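Local coordinates for protein amidohydrolase (Staphylococcus aureus, PDB 3NUR) that probably hydrolyses amide or related carbon-nitrogen bonds as a metal-dependent enzyme of TIM-barrel fold, here crystallised with a calcium ion bound, at residues A[25-31]-A[89-95]; A[78-83]-A[127-131]; A[188-193]-A[248-253]. All blocks are in the same frame, centred on the assembly; numbering follows the deposited sequence.

Interaction 1 (A[25-31]-A[89-95]). With CA (calcium ion), chain B.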
loop_
_atom_site.group_PDB
_atom_site.type_symbol
_atom_site.label_atom_id
_atom_site.label_comp_id
_atom_site.label_asym_id
_atom_site.label_seq_id
_atom_site.Cartn_x
_atom_site.Cartn_y
_atom_site.Cartn_z
ATOM N N ILE A 25 -12.748 -6.520 4.741
ATOM C CA ILE A 25 -12.362 -5.581 3.680
ATOM C C ILE A 25 -10.835 -5.826 3.575
ATOM O O ILE A 25 -10.134 -5.720 4.588
ATOM C CB ILE A 25 -12.680 -4.098 3.999
ATOM C CG1 ILE A 25 -14.196 -3.858 4.222
ATOM C CG2 ILE A 25 -12.154 -3.178 2.865
ATOM C CD1 ILE A 25 -14.528 -2.456 4.901
ATOM N N THR A 26 -10.329 -6.175 2.382
ATOM C CA THR A 26 -8.891 -6.451 2.198
ATOM C C THR A 26 -8.253 -5.301 1.382
ATOM O O THR A 26 -8.824 -4.853 0.370
ATOM C CB THR A 26 -8.628 -7.871 1.699
ATOM O OG1 THR A 26 -9.380 -8.088 0.516
ATOM C CG2 THR A 26 -8.966 -8.967 2.743
ATOM N N PHE A 27 -7.091 -4.814 1.840
ATOM C CA PHE A 27 -6.493 -3.586 1.314
ATOM C C PHE A 27 -5.345 -3.648 0.305
ATOM O O PHE A 27 -4.987 -2.607 -0.266
ATOM C CB PHE A 27 -6.146 -2.663 2.484
ATOM C CG PHE A 27 -7.330 -1.908 3.032
ATOM C CD1 PHE A 27 -7.570 -0.590 2.650
ATOM C CD2 PHE A 27 -8.196 -2.506 3.948
ATOM C CE1 PHE A 27 -8.671 0.113 3.151
ATOM C CE2 PHE A 27 -9.280 -1.792 4.475
ATOM C CZ PHE A 27 -9.506 -0.488 4.075
ATOM N N GLU A 28 -4.728 -4.826 0.119
ATOM C CA GLU A 28 -3.597 -4.918 -0.813
ATOM C C GLU A 28 -3.890 -6.042 -1.766
ATOM O O GLU A 28 -3.402 -7.145 -1.586
ATOM C CB GLU A 28 -2.266 -5.122 -0.047
ATOM C CG GLU A 28 -1.044 -4.808 -0.905
ATOM C CD GLU A 28 0.260 -5.239 -0.260
ATOM O OE1 GLU A 28 0.970 -6.070 -0.867
ATOM O OE2 GLU A 28 0.549 -4.785 0.874
ATOM N N GLU A 29 -4.799 -5.795 -2.710
ATOM C CA GLU A 29 -5.292 -6.822 -3.632
ATOM C C GLU A 29 -5.059 -6.273 -5.025
ATOM O O GLU A 29 -5.448 -5.128 -5.304
ATOM C CB GLU A 29 -6.785 -7.069 -3.321
ATOM C CG GLU A 29 -7.069 -7.151 -1.804
ATOM C CD GLU A 29 -6.189 -8.076 -0.965
ATOM O OE1 GLU A 29 -5.928 -9.219 -1.403
ATOM O OE2 GLU A 29 -5.756 -7.657 0.135
ATOM N N HIS A 30 -4.373 -7.064 -5.869
ATOM C CA HIS A 30 -3.886 -6.573 -7.147
ATOM C C HIS A 30 -4.554 -7.054 -8.399
ATOM O O HIS A 30 -5.057 -8.174 -8.470
ATOM C CB HIS A 30 -2.374 -6.838 -7.245
ATOM C CG HIS A 30 -1.593 -6.269 -6.092
ATOM N ND1 HIS A 30 -1.448 -4.897 -5.922
ATOM C CD2 HIS A 30 -0.907 -6.907 -5.108
ATOM C CE1 HIS A 30 -0.700 -4.739 -4.838
ATOM N NE2 HIS A 30 -0.354 -5.918 -4.308
ATOM N N TYR A 31 -4.450 -6.218 -9.427
ATOM C CA TYR A 31 -4.906 -6.557 -10.764
ATOM C C TYR A 31 -3.890 -6.029 -11.774
ATOM O O TYR A 31 -3.161 -5.095 -11.473
ATOM C CB TYR A 31 -6.312 -5.957 -11.052
ATOM C CG TYR A 31 -6.289 -4.479 -11.362
ATOM C CD1 TYR A 31 -6.221 -3.538 -10.341
ATOM C CD2 TYR A 31 -6.219 -4.021 -12.681
ATOM C CE1 TYR A 31 -6.142 -2.182 -10.617
ATOM C CE2 TYR A 31 -6.124 -2.663 -12.969
ATOM C CZ TYR A 31 -6.076 -1.748 -11.929
ATOM O OH TYR A 31 -5.976 -0.408 -12.175
ATOM N N ILE A 89 -15.072 -7.270 0.550
ATOM C CA ILE A 89 -14.521 -6.300 -0.391
ATOM C C ILE A 89 -13.029 -6.440 -0.586
ATOM O O ILE A 89 -12.280 -6.548 0.396
ATOM C CB ILE A 89 -14.854 -4.849 0.095
ATOM C CG1 ILE A 89 -16.377 -4.581 0.152
ATOM C CG2 ILE A 89 -14.093 -3.761 -0.690
ATOM C CD1 ILE A 89 -16.749 -3.319 0.861
ATOM N N GLN A 90 -12.589 -6.334 -1.861
ATOM C CA GLN A 90 -11.186 -6.187 -2.167
ATOM C C GLN A 90 -11.029 -4.730 -2.619
ATOM O O GLN A 90 -11.814 -4.247 -3.451
ATOM C CB GLN A 90 -10.708 -7.123 -3.291
ATOM C CG GLN A 90 -10.362 -8.510 -2.804
ATOM C CD GLN A 90 -9.656 -9.347 -3.858
ATOM O OE1 GLN A 90 -9.130 -10.442 -3.582
ATOM N NE2 GLN A 90 -9.564 -8.838 -5.074
ATOM N N VAL A 91 -10.023 -4.052 -2.081
ATOM C CA VAL A 91 -9.643 -2.689 -2.497
ATOM C C VAL A 91 -8.579 -2.967 -3.566
ATOM O O VAL A 91 -7.525 -3.558 -3.269
ATOM C CB VAL A 91 -9.127 -1.792 -1.339
ATOM C CG1 VAL A 91 -8.807 -0.400 -1.855
ATOM C CG2 VAL A 91 -10.135 -1.710 -0.191
ATOM N N LEU A 92 -8.901 -2.656 -4.835
ATOM C CA LEU A 92 -8.051 -3.046 -5.955
ATOM C C LEU A 92 -7.014 -1.991 -6.377
ATOM O O LEU A 92 -7.342 -0.807 -6.489
ATOM C CB LEU A 92 -8.926 -3.459 -7.170
ATOM C CG LEU A 92 -9.810 -4.713 -7.025
ATOM C CD1 LEU A 92 -10.653 -4.947 -8.292
ATOM C CD2 LEU A 92 -8.978 -5.937 -6.774
ATOM N N SER A 93 -5.766 -2.448 -6.612
ATOM C CA SER A 93 -4.639 -1.616 -7.046
ATOM C C SER A 93 -3.830 -2.328 -8.125
ATOM O O SER A 93 -3.846 -3.548 -8.155
ATOM C CB SER A 93 -3.727 -1.333 -5.867
ATOM O OG SER A 93 -3.249 -2.549 -5.309
ATOM N N TYR A 94 -3.123 -1.586 -9.009
ATOM C CA TYR A 94 -2.319 -2.210 -10.059
ATOM C C TYR A 94 -1.158 -3.015 -9.459
ATOM O O TYR A 94 -0.528 -2.560 -8.502
ATOM C CB TYR A 94 -1.808 -1.176 -11.078
ATOM C CG TYR A 94 -1.662 -1.769 -12.461
ATOM C CD1 TYR A 94 -2.658 -1.602 -13.422
ATOM C CD2 TYR A 94 -0.538 -2.522 -12.805
ATOM C CE1 TYR A 94 -2.552 -2.194 -14.686
ATOM C CE2 TYR A 94 -0.409 -3.094 -14.069
ATOM C CZ TYR A 94 -1.426 -2.939 -15.002
ATOM O OH TYR A 94 -1.295 -3.502 -16.246
ATOM N N GLY A 95 -0.930 -4.205 -9.997
ATOM C CA GLY A 95 0.110 -5.127 -9.551
ATOM C C GLY A 95 1.435 -4.965 -10.269
ATOM O O GLY A 95 1.875 -3.842 -10.536
HETATM CA CA CA B . 1.434 -6.514 -2.919
HETATM O O HOH W 1 -5.002 -2.701 -3.112
HETATM O O HOH W 2 3.154 -7.425 -1.935
HETATM O O HOH W 3 2.593 -7.088 -4.769
#

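Interaction 2 (A[78-83]-A[127-131])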
loop_
_atom_site.group_PDB
_atom_site.type_symbol
_atom_site.label_atom_id
_atom_site.label_comp_id
_atom_site.label_asym_id
_atom_site.label_seq_id
_atom_site.Cartn_x
_atom_site.Cartn_y
_atom_site.Cartn_z
ATOM N N ARG A 78 -10.913 -14.818 -8.723
ATOM C CA ARG A 78 -10.909 -13.770 -7.684
ATOM C C ARG A 78 -12.103 -13.947 -6.715
ATOM O O ARG A 78 -11.928 -13.960 -5.489
ATOM C CB ARG A 78 -10.917 -12.391 -8.355
ATOM C CG ARG A 78 -10.662 -11.225 -7.398
ATOM C CD ARG A 78 -10.558 -9.895 -8.136
ATOM N NE ARG A 78 -9.427 -9.875 -9.078
ATOM C CZ ARG A 78 -8.187 -9.473 -8.789
ATOM N NH1 ARG A 78 -7.872 -9.083 -7.551
ATOM N NH2 ARG A 78 -7.245 -9.487 -9.726
ATOM N N ILE A 79 -13.313 -14.117 -7.271
ATOM C CA ILE A 79 -14.535 -14.291 -6.468
ATOM C C ILE A 79 -14.509 -15.565 -5.652
ATOM O O ILE A 79 -14.991 -15.563 -4.514
ATOM C CB ILE A 79 -15.812 -14.202 -7.360
ATOM C CG1 ILE A 79 -16.074 -12.753 -7.817
ATOM C CG2 ILE A 79 -17.056 -14.812 -6.671
ATOM C CD1 ILE A 79 -16.360 -11.642 -6.681
ATOM N N GLN A 80 -13.977 -16.663 -6.234
ATOM C CA GLN A 80 -13.856 -17.950 -5.536
ATOM C C GLN A 80 -13.007 -17.742 -4.277
ATOM O O GLN A 80 -13.422 -18.157 -3.185
ATOM C CB GLN A 80 -13.190 -19.005 -6.439
ATOM C CG GLN A 80 -13.097 -20.374 -5.764
ATOM C CD GLN A 80 -12.480 -21.410 -6.658
ATOM O OE1 GLN A 80 -11.353 -21.855 -6.428
ATOM N NE2 GLN A 80 -13.211 -21.829 -7.693
ATOM N N PHE A 81 -11.847 -17.049 -4.429
ATOM C CA PHE A 81 -10.959 -16.798 -3.304
ATOM C C PHE A 81 -11.659 -15.964 -2.238
ATOM O O PHE A 81 -11.643 -16.337 -1.072
ATOM C CB PHE A 81 -9.636 -16.129 -3.754
ATOM C CG PHE A 81 -8.764 -15.693 -2.585
ATOM C CD1 PHE A 81 -7.908 -16.595 -1.959
ATOM C CD2 PHE A 81 -8.829 -14.391 -2.095
ATOM C CE1 PHE A 81 -7.129 -16.200 -0.861
ATOM C CE2 PHE A 81 -8.051 -13.997 -1.000
ATOM C CZ PHE A 81 -7.205 -14.906 -0.394
HETATM N N MSE A 82 -12.281 -14.840 -2.631
HETATM C CA MSE A 82 -12.952 -13.951 -1.690
HETATM C C MSE A 82 -14.073 -14.652 -0.928
HETATM O O MSE A 82 -14.117 -14.555 0.305
HETATM C CB MSE A 82 -13.497 -12.728 -2.410
HETATM C CG MSE A 82 -12.386 -11.839 -2.968
HETATM SE SE MSE A 82 -13.113 -10.602 -4.259
HETATM C CE MSE A 82 -14.248 -9.532 -3.098
ATOM N N ASN A 83 -14.949 -15.402 -1.658
ATOM C CA ASN A 83 -16.060 -16.114 -1.027
ATOM C C ASN A 83 -15.607 -17.175 -0.055
ATOM O O ASN A 83 -16.148 -17.252 1.042
ATOM C CB ASN A 83 -17.006 -16.705 -2.070
ATOM C CG ASN A 83 -17.838 -15.658 -2.788
ATOM O OD1 ASN A 83 -17.716 -14.442 -2.574
ATOM N ND2 ASN A 83 -18.670 -16.099 -3.706
ATOM N N ASN A 127 -20.631 -4.001 -5.130
ATOM C CA ASN A 127 -20.707 -4.416 -3.733
ATOM C C ASN A 127 -19.468 -5.191 -3.285
ATOM O O ASN A 127 -19.280 -5.373 -2.085
ATOM C CB ASN A 127 -21.966 -5.250 -3.491
ATOM C CG ASN A 127 -23.239 -4.481 -3.755
ATOM O OD1 ASN A 127 -23.989 -4.785 -4.686
ATOM N ND2 ASN A 127 -23.489 -3.435 -2.977
ATOM N N ARG A 128 -18.609 -5.610 -4.226
ATOM C CA ARG A 128 -17.450 -6.440 -3.871
ATOM C C ARG A 128 -16.102 -5.776 -4.035
ATOM O O ARG A 128 -15.090 -6.339 -3.615
ATOM C CB ARG A 128 -17.466 -7.762 -4.677
ATOM C CG ARG A 128 -18.771 -8.574 -4.616
ATOM C CD ARG A 128 -19.180 -9.046 -3.205
ATOM N NE ARG A 128 -18.141 -9.825 -2.510
ATOM C CZ ARG A 128 -17.944 -11.132 -2.657
ATOM N NH1 ARG A 128 -18.713 -11.841 -3.486
ATOM N NH2 ARG A 128 -16.987 -11.747 -1.971
ATOM N N PHE A 129 -16.078 -4.623 -4.697
ATOM C CA PHE A 129 -14.821 -3.943 -4.991
ATOM C C PHE A 129 -14.866 -2.456 -4.774
ATOM O O PHE A 129 -15.903 -1.810 -4.951
ATOM C CB PHE A 129 -14.371 -4.246 -6.431
ATOM C CG PHE A 129 -14.210 -5.714 -6.734
ATOM C CD1 PHE A 129 -13.120 -6.432 -6.238
ATOM C CD2 PHE A 129 -15.167 -6.394 -7.477
ATOM C CE1 PHE A 129 -12.990 -7.796 -6.497
ATOM C CE2 PHE A 129 -15.028 -7.757 -7.751
ATOM C CZ PHE A 129 -13.933 -8.448 -7.268
ATOM N N VAL A 130 -13.719 -1.921 -4.384
ATOM C CA VAL A 130 -13.469 -0.495 -4.207
ATOM C C VAL A 130 -12.134 -0.256 -4.960
ATOM O O VAL A 130 -11.254 -1.128 -4.954
ATOM C CB VAL A 130 -13.410 -0.111 -2.705
ATOM C CG1 VAL A 130 -12.809 1.270 -2.501
ATOM C CG2 VAL A 130 -14.808 -0.164 -2.079
ATOM N N GLY A 131 -11.997 0.894 -5.613
ATOM C CA GLY A 131 -10.766 1.138 -6.357
ATOM C C GLY A 131 -9.787 2.088 -5.711
ATOM O O GLY A 131 -10.180 3.060 -5.056
#

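Interaction 3 (A[188-193]-A[248-253]). With CA (calcium ion), chain B.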
loop_
_atom_site.group_PDB
_atom_site.type_symbol
_atom_site.label_atom_id
_atom_site.label_comp_id
_atom_site.label_asym_id
_atom_site.label_seq_id
_atom_site.Cartn_x
_atom_site.Cartn_y
_atom_site.Cartn_z
ATOM N N PRO A 188 -6.694 7.948 1.690
ATOM C CA PRO A 188 -5.316 7.553 2.026
ATOM C C PRO A 188 -4.465 7.206 0.790
ATOM O O PRO A 188 -4.971 7.007 -0.320
ATOM C CB PRO A 188 -5.530 6.307 2.891
ATOM C CG PRO A 188 -6.747 5.654 2.286
ATOM C CD PRO A 188 -7.628 6.798 1.825
ATOM N N ILE A 189 -3.149 7.104 1.010
ATOM C CA ILE A 189 -2.191 6.655 -0.004
ATOM C C ILE A 189 -1.540 5.383 0.565
ATOM O O ILE A 189 -0.977 5.415 1.652
ATOM C CB ILE A 189 -1.102 7.721 -0.349
ATOM C CG1 ILE A 189 -1.695 8.994 -1.015
ATOM C CG2 ILE A 189 -0.006 7.107 -1.211
ATOM C CD1 ILE A 189 -0.726 10.155 -1.061
ATOM N N TYR A 190 -1.603 4.284 -0.172
ATOM C CA TYR A 190 -0.951 3.026 0.202
ATOM C C TYR A 190 0.433 3.079 -0.465
ATOM O O TYR A 190 0.509 3.228 -1.686
ATOM C CB TYR A 190 -1.756 1.811 -0.343
ATOM C CG TYR A 190 -1.499 0.492 0.373
ATOM C CD1 TYR A 190 -2.537 -0.209 0.976
ATOM C CD2 TYR A 190 -0.226 -0.078 0.400
ATOM C CE1 TYR A 190 -2.315 -1.416 1.636
ATOM C CE2 TYR A 190 0.008 -1.303 1.038
ATOM C CZ TYR A 190 -1.044 -1.968 1.652
ATOM O OH TYR A 190 -0.827 -3.140 2.338
ATOM N N LEU A 191 1.525 3.008 0.330
ATOM C CA LEU A 191 2.910 3.045 -0.197
ATOM C C LEU A 191 3.406 1.598 -0.211
ATOM O O LEU A 191 3.554 0.984 0.844
ATOM C CB LEU A 191 3.799 3.925 0.692
ATOM C CG LEU A 191 5.196 4.283 0.157
ATOM C CD1 LEU A 191 5.101 5.176 -1.107
ATOM C CD2 LEU A 191 5.999 5.012 1.238
ATOM N N HIS A 192 3.601 1.049 -1.412
ATOM C CA HIS A 192 3.926 -0.360 -1.668
ATOM C C HIS A 192 5.367 -0.529 -2.185
ATOM O O HIS A 192 5.854 0.337 -2.906
ATOM C CB HIS A 192 2.923 -0.873 -2.729
ATOM C CG HIS A 192 2.954 -2.347 -3.031
ATOM N ND1 HIS A 192 3.967 -2.908 -3.769
ATOM C CD2 HIS A 192 2.064 -3.311 -2.711
ATOM C CE1 HIS A 192 3.700 -4.204 -3.823
ATOM N NE2 HIS A 192 2.561 -4.489 -3.212
ATOM N N PRO A 193 6.021 -1.681 -1.927
ATOM C CA PRO A 193 7.387 -1.865 -2.442
ATOM C C PRO A 193 7.461 -2.064 -3.964
ATOM O O PRO A 193 6.469 -2.377 -4.627
ATOM C CB PRO A 193 7.873 -3.115 -1.711
ATOM C CG PRO A 193 6.623 -3.870 -1.353
ATOM C CD PRO A 193 5.635 -2.788 -1.014
ATOM N N ASN A 248 -3.649 10.291 5.913
ATOM C CA ASN A 248 -3.300 8.952 6.372
ATOM C C ASN A 248 -2.631 8.174 5.261
ATOM O O ASN A 248 -3.029 8.248 4.097
ATOM C CB ASN A 248 -4.495 8.136 6.870
ATOM C CG ASN A 248 -5.150 8.728 8.069
ATOM O OD1 ASN A 248 -4.536 8.885 9.129
ATOM N ND2 ASN A 248 -6.397 9.111 7.896
HETATM N N MSE A 249 -1.625 7.417 5.623
HETATM C CA MSE A 249 -0.990 6.518 4.687
HETATM C C MSE A 249 -1.120 5.095 5.151
HETATM O O MSE A 249 -1.394 4.875 6.332
HETATM C CB MSE A 249 0.431 6.965 4.390
HETATM C CG MSE A 249 0.331 8.196 3.467
HETATM SE SE MSE A 249 1.919 8.804 2.987
HETATM C CE MSE A 249 2.368 7.332 1.735
ATOM N N ILE A 250 -1.030 4.133 4.219
ATOM C CA ILE A 250 -1.112 2.710 4.548
ATOM C C ILE A 250 0.182 2.026 4.075
ATOM O O ILE A 250 0.686 2.321 2.994
ATOM C CB ILE A 250 -2.359 2.012 3.929
ATOM C CG1 ILE A 250 -3.656 2.865 4.104
ATOM C CG2 ILE A 250 -2.531 0.610 4.542
ATOM C CD1 ILE A 250 -4.818 2.435 3.180
ATOM N N ILE A 251 0.722 1.132 4.906
ATOM C CA ILE A 251 1.893 0.327 4.571
ATOM C C ILE A 251 1.611 -1.118 4.926
ATOM O O ILE A 251 0.963 -1.390 5.931
ATOM C CB ILE A 251 3.211 0.829 5.187
ATOM C CG1 ILE A 251 3.108 0.987 6.736
ATOM C CG2 ILE A 251 3.711 2.115 4.445
ATOM C CD1 ILE A 251 4.447 1.481 7.425
ATOM N N GLY A 252 2.098 -2.019 4.090
ATOM C CA GLY A 252 1.910 -3.449 4.246
ATOM C C GLY A 252 3.062 -4.139 4.927
ATOM O O GLY A 252 3.881 -3.499 5.591
ATOM N N HIS A 253 3.109 -5.472 4.787
ATOM C CA HIS A 253 4.150 -6.338 5.347
ATOM C C HIS A 253 4.481 -6.000 6.790
ATOM O O HIS A 253 5.667 -5.947 7.188
ATOM C CB HIS A 253 5.372 -6.364 4.408
ATOM C CG HIS A 253 4.952 -6.605 2.988
ATOM N ND1 HIS A 253 4.699 -5.550 2.117
ATOM C CD2 HIS A 253 4.632 -7.766 2.376
ATOM C CE1 HIS A 253 4.241 -6.112 1.006
ATOM N NE2 HIS A 253 4.208 -7.440 1.107
HETATM CA CA CA B . 1.434 -6.514 -2.919
HETATM O O HOH W 4 3.506 -1.549 1.785
HETATM O O HOH W 2 3.154 -7.425 -1.935
HETATM O O HOH W 3 2.593 -7.088 -4.769
#

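Interaction 1 (A[25-31]-A[89-95])
In the TIM barrel, strand 25-31, which carries two of the four residues that bind the calcium ion, pairs in parallel with strand 89-95, from I25 with I89 to Y31 with Y94. T26 fixes the first half: its N donates to I89 O (2.8 Å), and its O accepts V91 N. Between T26 and E29 the register slips by one residue, a beta bulge, and a water bridges the two strands there, lying 2.7 Å from V91 O, near F27 O and S93 OG, and accepting from E29 N. Normal pairing resumes as S93 N reaches E29 O, Y31 N reaches S93 O, and G95 N closes on Y31 O (2.8 Å). Hydrophobic contact flanks the bonds: V91 CG2 lies over one face of the F27 ring, 4.0 Å from CD1. At the far end Y31 and Y94 form a T-shaped pair, the edge of Y94 turned to the face of Y31 with planes 67° apart.

H30 ND1 lies 3.0 Å from S93 OG, while its NE2 binds the calcium ion at 2.3 Å. E28, its CG anti to the backbone N (chi1 -163°) and its chain extended, brings OE1 to the same ion at 2.1 Å; H192 and D316 complete the protein ligands. The water thus links main-chain groups left without direct cross-strand pairing and, through S93 OG, probably belongs to the second shell of H30.

Interaction 2 (A[78-83]-A[127-131])
R78 opens the helix face that meets segment 127-131: its CD rests 3.6 Å from F129 CE1, and its guanidinium runs on to the carbonyl of H30. One residue later, I79 lays CD1 over a face of the R128 guanidinium, 4.0 Å from NH1, and the same methyl touches F129 CZ.

A turn further, M82, a selenomethionine, meets both partners. Its SE approaches F129 CE1 at 3.6 Å in an oblique Met-aromatic contact, while a bend at the last torsion (chi3 66°) swings CE back to R128 O, 3.3 Å away. Its CB lies against R128 NH2, the two side chains running antiparallel alongside one another.

N83 completes the surface with a polar end. OD1 accepts from R128 NH1 and NH2, each at 2.9 Å, the guanidinium gripping one oxygen end-on; amide and guanidinium planes are only 8° apart. R128 curls its aliphatic chain to get there, and V87 O and Q88 O take further N-H groups on its NH2 and NE, so NE, NH1 and NH2 all have acceptors.

With the short axes 13.7 Å apart, long side chains rather than backbones span this gap. Helix 75-84 thereby packs against the sheet of strands 87-94 and 129-131, R78 and M82 also touching Q90, while Y121 and I122 of helix 104-124 adjoin F129.

Interaction 3 (A[188-193]-A[248-253])
I250 presents the bump and Y190 the flat surface in this pairing of parallel strands 189-192 and 249-251. The ring of Y190 extends across I250 at about a right angle, with I250 CG2 3.5 Å from Y190 CE1 and CB over the face but off-centre. I250 CD1 turns the other way to lie alongside the P188 ring, 3.9 Å from CG, so one isoleucine fills the step between proline and tyrosine. Past it, the hydroxyl of Y190 drops to G252, OH lying 3.4 Å from CA at a residue with no side chain in the way; this hydroxyl hydrogen-bonds to T289.

On the opposite face the bump is M249, a selenomethionine. Its CE, brought round by a bend at chi3 (73°), settles between I189 and L191, 3.8 Å from both I189 CG2 and L191 CB. Backbone bonds from I250 N to I189 O and from L191 N to I250 O hold the strands in register beneath. Further on, a water links the two segments, giving a proton to L191 O and accepting from G252 N, 2.7 Å away. The residue after L191, H192, binds the calcium ion through NE2.

Strand 159-162 lies beside 189-192 on its other edge, and strand 286-288 likewise beside 249-251; helix 223-237 covers the L191 and M249 face with V228, H231 and L235.

Overall arrangement
From the N terminus the chain first lays down strand 24-31, then passes helix 34-39, a stretch that is not modelled (41-67) and helix 75-84 to reach strand 87-94, where interaction 1 closes. Interaction 2 opens on helix 75-84 before that closure and ends at strand 129-131, so the two cross along the chain and share a parallel sheet, in which L92 N probably hydrogen-bonds to V130 O. Interaction 3 follows in series, closing a largely helical excursion between strands 189-192 and 249-251 in the other part of the barrel. It lies well away from interaction 2 but meets interaction 1 at the calcium ion and its two waters, and through a weak hydrogen bond from Y190 to E28.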